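Local coordinates for protein transcriptional regulator (Enterococcus faecalis, PDB 3QFI) that is a LytR-CpsA-Psr family protein, a presumed transcriptional regulator built round a mixed beta-sheet with helices packed about it, at residues Asp69-Asp74 and Ile92-Glu97; Lys115-Ala120 and Lys195-Val200. All coordinates share one frame; numbering follows the deposited sequence.

Contact 1 of 2, residues Asp69-Asp74 and Ile92-Glu97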
ATOM      1  N   ASP A  69      -6.145  11.852 -11.406  1.00 13.23           N
ATOM      2  CA  ASP A  69      -7.546  12.039 -11.668  1.00 15.28           C
ATOM      3  C   ASP A  69      -8.284  11.289 -10.570  1.00 18.16           C
ATOM      4  O   ASP A  69      -7.914  10.163 -10.213  1.00 15.96           O
ATOM      5  CB  ASP A  69      -7.904  11.498 -13.053  1.00 29.51           C
ATOM      6  CG  ASP A  69      -7.386  12.387 -14.165  1.00 43.22           C
ATOM      7  OD1 ASP A  69      -7.711  13.595 -14.142  1.00 52.49           O
ATOM      8  OD2 ASP A  69      -6.651  11.896 -15.057  1.00 55.80           O
ATOM      9  N   ILE A  70      -9.291  11.937  -9.994  1.00 13.80           N
ATOM     10  CA  ILE A  70     -10.082  11.308  -8.950  1.00 10.81           C
ATOM     11  C   ILE A  70     -11.245  10.680  -9.686  1.00  5.43           C
ATOM     12  O   ILE A  70     -12.277  11.314  -9.854  1.00 15.26           O
ATOM     13  CB  ILE A  70     -10.643  12.334  -7.948  1.00 11.89           C
ATOM     14  CG1 ILE A  70      -9.525  13.228  -7.413  1.00 18.35           C
ATOM     15  CG2 ILE A  70     -11.339  11.598  -6.804  1.00 18.13           C
ATOM     16  CD1 ILE A  70      -8.492  12.515  -6.573  1.00 11.48           C
ATOM     17  N   VAL A  71     -11.079   9.438 -10.122  1.00  1.00           N
ATOM     18  CA  VAL A  71     -12.115   8.751 -10.887  1.00  3.70           C
ATOM     19  C   VAL A  71     -13.475   8.777 -10.197  1.00 11.07           C
ATOM     20  O   VAL A  71     -13.638   8.319  -9.066  1.00 18.29           O
ATOM     21  CB  VAL A  71     -11.678   7.290 -11.220  1.00  7.96           C
ATOM     22  CG1 VAL A  71     -12.719   6.598 -12.091  1.00 13.91           C
ATOM     23  CG2 VAL A  71     -10.341   7.314 -11.944  1.00  1.00           C
ATOM     24  N   GLY A  72     -14.459   9.330 -10.887  1.00 12.69           N
ATOM     25  CA  GLY A  72     -15.772   9.423 -10.294  1.00 15.98           C
ATOM     26  C   GLY A  72     -16.073  10.819  -9.771  1.00 15.40           C
ATOM     27  O   GLY A  72     -17.242  11.181  -9.660  1.00 27.37           O
ATOM     28  N   ASN A  73     -15.050  11.608  -9.445  1.00  7.98           N
ATOM     29  CA  ASN A  73     -15.292  12.968  -8.944  1.00 15.13           C
ATOM     30  C   ASN A  73     -15.157  14.023 -10.064  1.00 20.40           C
ATOM     31  O   ASN A  73     -15.490  15.203  -9.875  1.00 15.65           O
ATOM     32  CB  ASN A  73     -14.328  13.292  -7.793  1.00 15.98           C
ATOM     33  CG  ASN A  73     -14.826  14.432  -6.909  1.00 12.05           C
ATOM     34  OD1 ASN A  73     -15.881  14.328  -6.274  1.00 13.97           O
ATOM     35  ND2 ASN A  73     -14.063  15.523  -6.857  1.00 17.30           N
ATOM     36  N   ASP A  74     -14.693  13.586 -11.235  1.00 17.83           N
ATOM     37  CA  ASP A  74     -14.515  14.469 -12.387  1.00 15.72           C
ATOM     38  C   ASP A  74     -13.623  15.660 -12.072  1.00 20.37           C
ATOM     39  O   ASP A  74     -13.872  16.782 -12.514  1.00 24.72           O
ATOM     40  CB  ASP A  74     -15.870  14.955 -12.907  1.00 21.34           C
ATOM     41  CG  ASP A  74     -16.518  13.960 -13.858  1.00 30.89           C
ATOM     42  OD1 ASP A  74     -16.634  12.767 -13.497  1.00 40.74           O
ATOM     43  OD2 ASP A  74     -16.915  14.366 -14.969  1.00 29.78           O
ATOM     44  N   ILE A  92     -10.318   2.704  -4.887  1.00 11.95           N
ATOM     45  CA  ILE A  92      -9.936   1.586  -5.729  1.00  6.64           C
ATOM     46  C   ILE A  92      -9.875   2.023  -7.193  1.00 17.43           C
ATOM     47  O   ILE A  92      -8.897   1.755  -7.880  1.00 14.38           O
ATOM     48  CB  ILE A  92     -10.932   0.427  -5.615  1.00  1.00           C
ATOM     49  CG1 ILE A  92     -10.898  -0.169  -4.208  1.00  9.47           C
ATOM     50  CG2 ILE A  92     -10.603  -0.624  -6.641  1.00  1.36           C
ATOM     51  CD1 ILE A  92     -12.001  -1.190  -3.950  1.00  2.02           C
ATOM     52  N   ASN A  93     -10.912   2.695  -7.678  1.00 18.51           N
ATOM     53  CA  ASN A  93     -10.912   3.129  -9.070  1.00 18.00           C
ATOM     54  C   ASN A  93      -9.762   4.084  -9.400  1.00 16.92           C
ATOM     55  O   ASN A  93      -9.060   3.873 -10.380  1.00 22.25           O
ATOM     56  CB  ASN A  93     -12.260   3.769  -9.430  1.00 20.37           C
ATOM     57  CG  ASN A  93     -13.371   2.736  -9.591  1.00 18.71           C
ATOM     58  OD1 ASN A  93     -14.464   3.050 -10.053  1.00  4.87           O
ATOM     59  ND2 ASN A  93     -13.089   1.501  -9.212  1.00 22.00           N
ATOM     60  N   THR A  94      -9.579   5.111  -8.572  1.00  8.67           N
ATOM     61  CA  THR A  94      -8.527   6.114  -8.734  1.00 14.74           C
ATOM     62  C   THR A  94      -7.150   5.464  -8.804  1.00 11.52           C
ATOM     63  O   THR A  94      -6.331   5.807  -9.659  1.00 22.30           O
ATOM     64  CB  THR A  94      -8.585   7.148  -7.565  1.00 16.07           C
ATOM     65  OG1 THR A  94      -9.645   8.076  -7.818  1.00 12.80           O
ATOM     66  CG2 THR A  94      -7.273   7.905  -7.406  1.00  5.52           C
ATOM     67  N   VAL A  95      -6.893   4.527  -7.904  1.00  1.00           N
ATOM     68  CA  VAL A  95      -5.626   3.820  -7.921  1.00  4.75           C
ATOM     69  C   VAL A  95      -5.528   2.940  -9.190  1.00  7.89           C
ATOM     70  O   VAL A  95      -4.456   2.862  -9.787  1.00  8.64           O
ATOM     71  CB  VAL A  95      -5.456   2.956  -6.642  1.00  1.85           C
ATOM     72  CG1 VAL A  95      -4.197   2.124  -6.742  1.00  1.00           C
ATOM     73  CG2 VAL A  95      -5.370   3.862  -5.405  1.00 13.64           C
ATOM     74  N   GLN A  96      -6.636   2.300  -9.601  1.00 13.54           N
ATOM     75  CA  GLN A  96      -6.661   1.446 -10.805  1.00 11.81           C
ATOM     76  C   GLN A  96      -6.297   2.215 -12.067  1.00 13.29           C
ATOM     77  O   GLN A  96      -5.807   1.632 -13.035  1.00 19.51           O
ATOM     78  CB  GLN A  96      -8.041   0.802 -11.043  1.00 10.52           C
ATOM     79  CG  GLN A  96      -8.348  -0.507 -10.288  1.00 19.20           C
ATOM     80  CD  GLN A  96      -9.578  -1.261 -10.844  1.00 16.81           C
ATOM     81  OE1 GLN A  96     -10.616  -0.660 -11.133  1.00 15.98           O
ATOM     82  NE2 GLN A  96      -9.462  -2.579 -10.969  1.00 22.24           N
ATOM     83  N   GLU A  97      -6.568   3.518 -12.070  1.00  6.36           N
ATOM     84  CA  GLU A  97      -6.244   4.369 -13.213  1.00  9.60           C
ATOM     85  C   GLU A  97      -4.802   4.865 -13.088  1.00 11.76           C
ATOM     86  O   GLU A  97      -4.095   4.997 -14.079  1.00 16.92           O
ATOM     87  CB  GLU A  97      -7.194   5.576 -13.290  1.00  7.39           C
ATOM     88  CG  GLU A  97      -8.555   5.309 -13.948  1.00 25.16           C
ATOM     89  CD  GLU A  97      -8.455   4.919 -15.429  1.00 35.06           C
ATOM     90  OE1 GLU A  97      -8.079   3.760 -15.727  1.00 39.51           O
ATOM     91  OE2 GLU A  97      -8.752   5.776 -16.296  1.00 46.19           O
TER
HETATM   92  O   HOH W   1      -5.982   8.041 -11.046  1.00 15.30           O

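Contact 2 of 2, residues Lys115-Ala120 and Lys195-Val200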
ATOM      1  N   LYS A 115      -3.803  -2.872  15.412  1.00 22.55           N
ATOM      2  CA  LYS A 115      -3.123  -3.142  16.664  1.00 22.75           C
ATOM      3  C   LYS A 115      -3.419  -4.572  17.117  1.00 24.97           C
ATOM      4  O   LYS A 115      -2.537  -5.241  17.649  1.00 22.98           O
ATOM      5  CB  LYS A 115      -3.553  -2.127  17.723  1.00 24.05           C
ATOM      6  CG  LYS A 115      -3.175  -2.500  19.133  1.00 19.99           C
ATOM      7  CD  LYS A 115      -3.710  -1.456  20.107  1.00 30.41           C
ATOM      8  CE  LYS A 115      -3.876  -2.048  21.496  1.00 34.46           C
ATOM      9  NZ  LYS A 115      -2.631  -2.740  21.925  1.00 25.39           N
ATOM     10  N   ASP A 116      -4.642  -5.050  16.878  1.00 23.95           N
ATOM     11  CA  ASP A 116      -5.011  -6.405  17.276  1.00 28.37           C
ATOM     12  C   ASP A 116      -4.411  -7.463  16.350  1.00 27.85           C
ATOM     13  O   ASP A 116      -4.172  -8.599  16.761  1.00 25.58           O
ATOM     14  CB  ASP A 116      -6.534  -6.571  17.310  1.00 39.77           C
ATOM     15  CG  ASP A 116      -6.967  -7.895  17.948  1.00 53.28           C
ATOM     16  OD1 ASP A 116      -6.601  -8.137  19.123  1.00 56.33           O
ATOM     17  OD2 ASP A 116      -7.680  -8.693  17.289  1.00 53.64           O
ATOM     18  N   LEU A 117      -4.175  -7.088  15.099  1.00 27.53           N
ATOM     19  CA  LEU A 117      -3.599  -8.004  14.128  1.00 23.29           C
ATOM     20  C   LEU A 117      -2.144  -8.280  14.484  1.00 25.20           C
ATOM     21  O   LEU A 117      -1.635  -9.373  14.249  1.00 32.35           O
ATOM     22  CB  LEU A 117      -3.683  -7.401  12.725  1.00 21.52           C
ATOM     23  CG  LEU A 117      -3.108  -8.220  11.563  1.00 19.46           C
ATOM     24  CD1 LEU A 117      -3.800  -9.562  11.482  1.00  3.18           C
ATOM     25  CD2 LEU A 117      -3.276  -7.445  10.250  1.00  8.72           C
ATOM     26  N   ILE A 118      -1.475  -7.283  15.049  1.00 26.71           N
ATOM     27  CA  ILE A 118      -0.087  -7.452  15.421  1.00 21.59           C
ATOM     28  C   ILE A 118      -0.013  -8.343  16.650  1.00 22.46           C
ATOM     29  O   ILE A 118       0.846  -9.219  16.730  1.00 25.37           O
ATOM     30  CB  ILE A 118       0.587  -6.083  15.665  1.00 24.56           C
ATOM     31  CG1 ILE A 118       0.569  -5.278  14.357  1.00 20.65           C
ATOM     32  CG2 ILE A 118       2.025  -6.269  16.139  1.00 25.15           C
ATOM     33  CD1 ILE A 118       1.231  -3.914  14.436  1.00 30.33           C
ATOM     34  N   ASP A 119      -0.932  -8.155  17.593  1.00 21.60           N
ATOM     35  CA  ASP A 119      -0.937  -8.989  18.796  1.00 17.49           C
ATOM     36  C   ASP A 119      -1.466 -10.399  18.550  1.00 17.47           C
ATOM     37  O   ASP A 119      -1.058 -11.343  19.216  1.00 22.97           O
ATOM     38  CB  ASP A 119      -1.757  -8.331  19.902  1.00 25.46           C
ATOM     39  CG  ASP A 119      -1.127  -7.049  20.395  1.00 36.24           C
ATOM     40  OD1 ASP A 119       0.122  -7.002  20.472  1.00 40.42           O
ATOM     41  OD2 ASP A 119      -1.870  -6.093  20.711  1.00 42.09           O
ATOM     42  N   ALA A 120      -2.370 -10.532  17.587  1.00 17.70           N
ATOM     43  CA  ALA A 120      -2.954 -11.820  17.250  1.00 15.10           C
ATOM     44  C   ALA A 120      -1.931 -12.728  16.582  1.00 20.26           C
ATOM     45  O   ALA A 120      -2.127 -13.948  16.508  1.00 25.28           O
ATOM     46  CB  ALA A 120      -4.147 -11.622  16.324  1.00  5.24           C
ATOM     47  N   LYS A 195      -7.774 -18.628  12.585  1.00 46.47           N
ATOM     48  CA  LYS A 195      -9.134 -18.528  13.123  1.00 43.20           C
ATOM     49  C   LYS A 195      -9.221 -17.511  14.267  1.00 37.39           C
ATOM     50  O   LYS A 195     -10.207 -16.787  14.394  1.00 31.12           O
ATOM     51  CB  LYS A 195      -9.592 -19.911  13.613  1.00 51.73           C
ATOM     52  CG  LYS A 195     -11.110 -20.109  13.733  1.00 54.66           C
ATOM     53  CD  LYS A 195     -11.723 -19.378  14.925  1.00 51.09           C
ATOM     54  CE  LYS A 195     -13.211 -19.663  15.029  1.00 46.38           C
ATOM     55  NZ  LYS A 195     -13.847 -18.916  16.140  1.00 48.40           N
ATOM     56  N   ILE A 196      -8.187 -17.465  15.099  1.00 35.19           N
ATOM     57  CA  ILE A 196      -8.155 -16.543  16.231  1.00 42.31           C
ATOM     58  C   ILE A 196      -7.960 -15.116  15.721  1.00 35.48           C
ATOM     59  O   ILE A 196      -8.380 -14.145  16.359  1.00 34.00           O
ATOM     60  CB  ILE A 196      -7.010 -16.914  17.209  1.00 49.48           C
ATOM     61  CG1 ILE A 196      -7.160 -18.372  17.661  1.00 49.53           C
ATOM     62  CG2 ILE A 196      -7.008 -15.973  18.410  1.00 56.00           C
ATOM     63  CD1 ILE A 196      -8.451 -18.677  18.415  1.00 36.40           C
ATOM     64  N   LEU A 197      -7.321 -15.002  14.561  1.00 33.00           N
ATOM     65  CA  LEU A 197      -7.079 -13.709  13.941  1.00 30.92           C
ATOM     66  C   LEU A 197      -8.375 -12.946  13.727  1.00 30.68           C
ATOM     67  O   LEU A 197      -8.363 -11.727  13.647  1.00 33.58           O
ATOM     68  CB  LEU A 197      -6.361 -13.891  12.597  1.00 33.14           C
ATOM     69  CG  LEU A 197      -4.830 -13.793  12.576  1.00 31.07           C
ATOM     70  CD1 LEU A 197      -4.424 -12.426  13.086  1.00 31.23           C
ATOM     71  CD2 LEU A 197      -4.205 -14.877  13.422  1.00 22.63           C
ATOM     72  N   ASP A 198      -9.493 -13.660  13.652  1.00 41.16           N
ATOM     73  CA  ASP A 198     -10.789 -13.021  13.446  1.00 48.35           C
ATOM     74  C   ASP A 198     -11.085 -11.892  14.416  1.00 50.99           C
ATOM     75  O   ASP A 198     -11.975 -11.078  14.169  1.00 52.56           O
ATOM     76  CB  ASP A 198     -11.905 -14.052  13.515  1.00 53.78           C
ATOM     77  CG  ASP A 198     -11.935 -14.943  12.295  1.00 63.10           C
ATOM     78  OD1 ASP A 198     -11.954 -14.397  11.166  1.00 57.92           O
ATOM     79  OD2 ASP A 198     -11.940 -16.183  12.459  1.00 71.29           O
ATOM     80  N   ALA A 199     -10.338 -11.844  15.516  1.00 54.24           N
ATOM     81  CA  ALA A 199     -10.500 -10.797  16.524  1.00 54.43           C
ATOM     82  C   ALA A 199     -10.232  -9.431  15.894  1.00 54.12           C
ATOM     83  O   ALA A 199     -10.269  -8.396  16.571  1.00 51.81           O
ATOM     84  CB  ALA A 199      -9.535 -11.029  17.683  1.00 56.83           C
ATOM     85  N   VAL A 200      -9.945  -9.433  14.597  1.00 47.51           N
ATOM     86  CA  VAL A 200      -9.688  -8.194  13.893  1.00 45.98           C
ATOM     87  C   VAL A 200     -10.789  -7.948  12.863  1.00 44.66           C
ATOM     88  O   VAL A 200     -10.772  -6.937  12.159  1.00 42.33           O
ATOM     89  CB  VAL A 200      -8.322  -8.229  13.181  1.00 45.03           C
ATOM     90  CG1 VAL A 200      -8.382  -9.145  11.967  1.00 48.08           C
ATOM     91  CG2 VAL A 200      -7.923  -6.823  12.773  1.00 57.58           C
TER

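Contact 1 of 2, residues Asp69-Asp74 and Ile92-Glu97
In Val71, CG1 is anti to the backbone N (chi1 -176°), which leaves CG2 beside that N and spreads the two methyls over successive turns of the facing helix. CG1 of Val71 rests 3.9 Å from CB of Asn93, while CG2 of Val71 comes to 3.4 Å from CG of Glu97. The Val71 side chain crosses those of Asn93 and Glu97 at about a right angle. These two are four residues apart, so one valine spans a full helical turn. In Thr94 the hydroxyl sits beside its own backbone N (chi1 -78°), which brings OG1 to the amide of Val71. Val71 N donates to Thr94 OG1 over 3.0 Å, but the bond is weak, bent to 124° at the hydrogen. The stronger partner of this hydroxyl is the carbonyl O of Met90, one turn back in the same helix, which probably helps to fix the hydroxyl's rotation, leaving its oxygen to accept from the loop amide.

The loop is the turn of a beta hairpin joining strands 67-70 and 75-78, and it leans on helix 80-98. Val71 and Gly72 take the corner positions of a type II beta turn, closed by Asn73 N bonding to Ile70 O at 2.8 Å. Gly72 has a positive phi, where a side chain would press on the preceding carbonyl.

One water adds a second polar link, donating to Asp69 O at 3.0 Å and, on the helix, to Thr94 O. The Ile70 side chain leaves the backbone facing away from residues 92-97 and packs on Met90, Thr75 and Asp77, though its CG2 is still 4.0 Å from Thr94 OG1. Thr94, also buried, touches Leu79 and Ala82. OD2 of Asp69 stays 6.6 Å from OE2 of Glu97, close enough perhaps for mild mutual repulsion.

Contact 2 of 2, residues Lys115-Ala120 and Lys195-Val200
The Asp116 carboxylate meets Ala199 through OD2: the methyl carbon of Ala199 lies not far from the carboxylate plane, whereas its carbonyl oxygen is set well off to one face. Asp116 OD2 and Ala199 O are modelled 2.7 Å apart, but both are acceptors and do not hydrogen-bond to each other, and at this resolution the closeness is doubtful. Extension of CG away from the backbone N (chi1 -170°) is what carries the acid across to the short 3-10 segment.

The rest is carried by apolar side chains. Leu197 reaches over with CD1, which fits between two residues a turn apart on the helix, 3.3 Å from CD1 of Leu117 and the same from CB of Ala120. The other methyl of Leu197, CD2, lies 3.8 Å from the carbonyl O of Ala120. Val200 adds a looser touch, its CG2 4.3 Å from CB of Leu117.

Leu197 also leans on Val121, just past helix 111-120. Leu117 and Ile118 pack on Ile180 of helix 166-184, and the 3-10 segment of residues 196-200 runs on towards strand 204-206, which borders strand 105-109 at one edge of the mixed sheet.

How the contacts relate
The two contacts are far apart, with centres 31 Å from each other and nearest atoms about 17 Å apart, so neither touches the other. They follow in series along the chain: contact 1 closes within helix 80-98, then strand 105-109 leads into helix 111-120, where contact 2 opens. Contact 1 is local, joining a peripheral two-stranded hairpin to the helix that follows it. Contact 2 is longer in range, tying the chain after helix 166-184 back to helix 111-120 immediately before strand 204-206, which pairs with 105-109 at one edge of the mixed sheet. The two thus join separate parts of one fold.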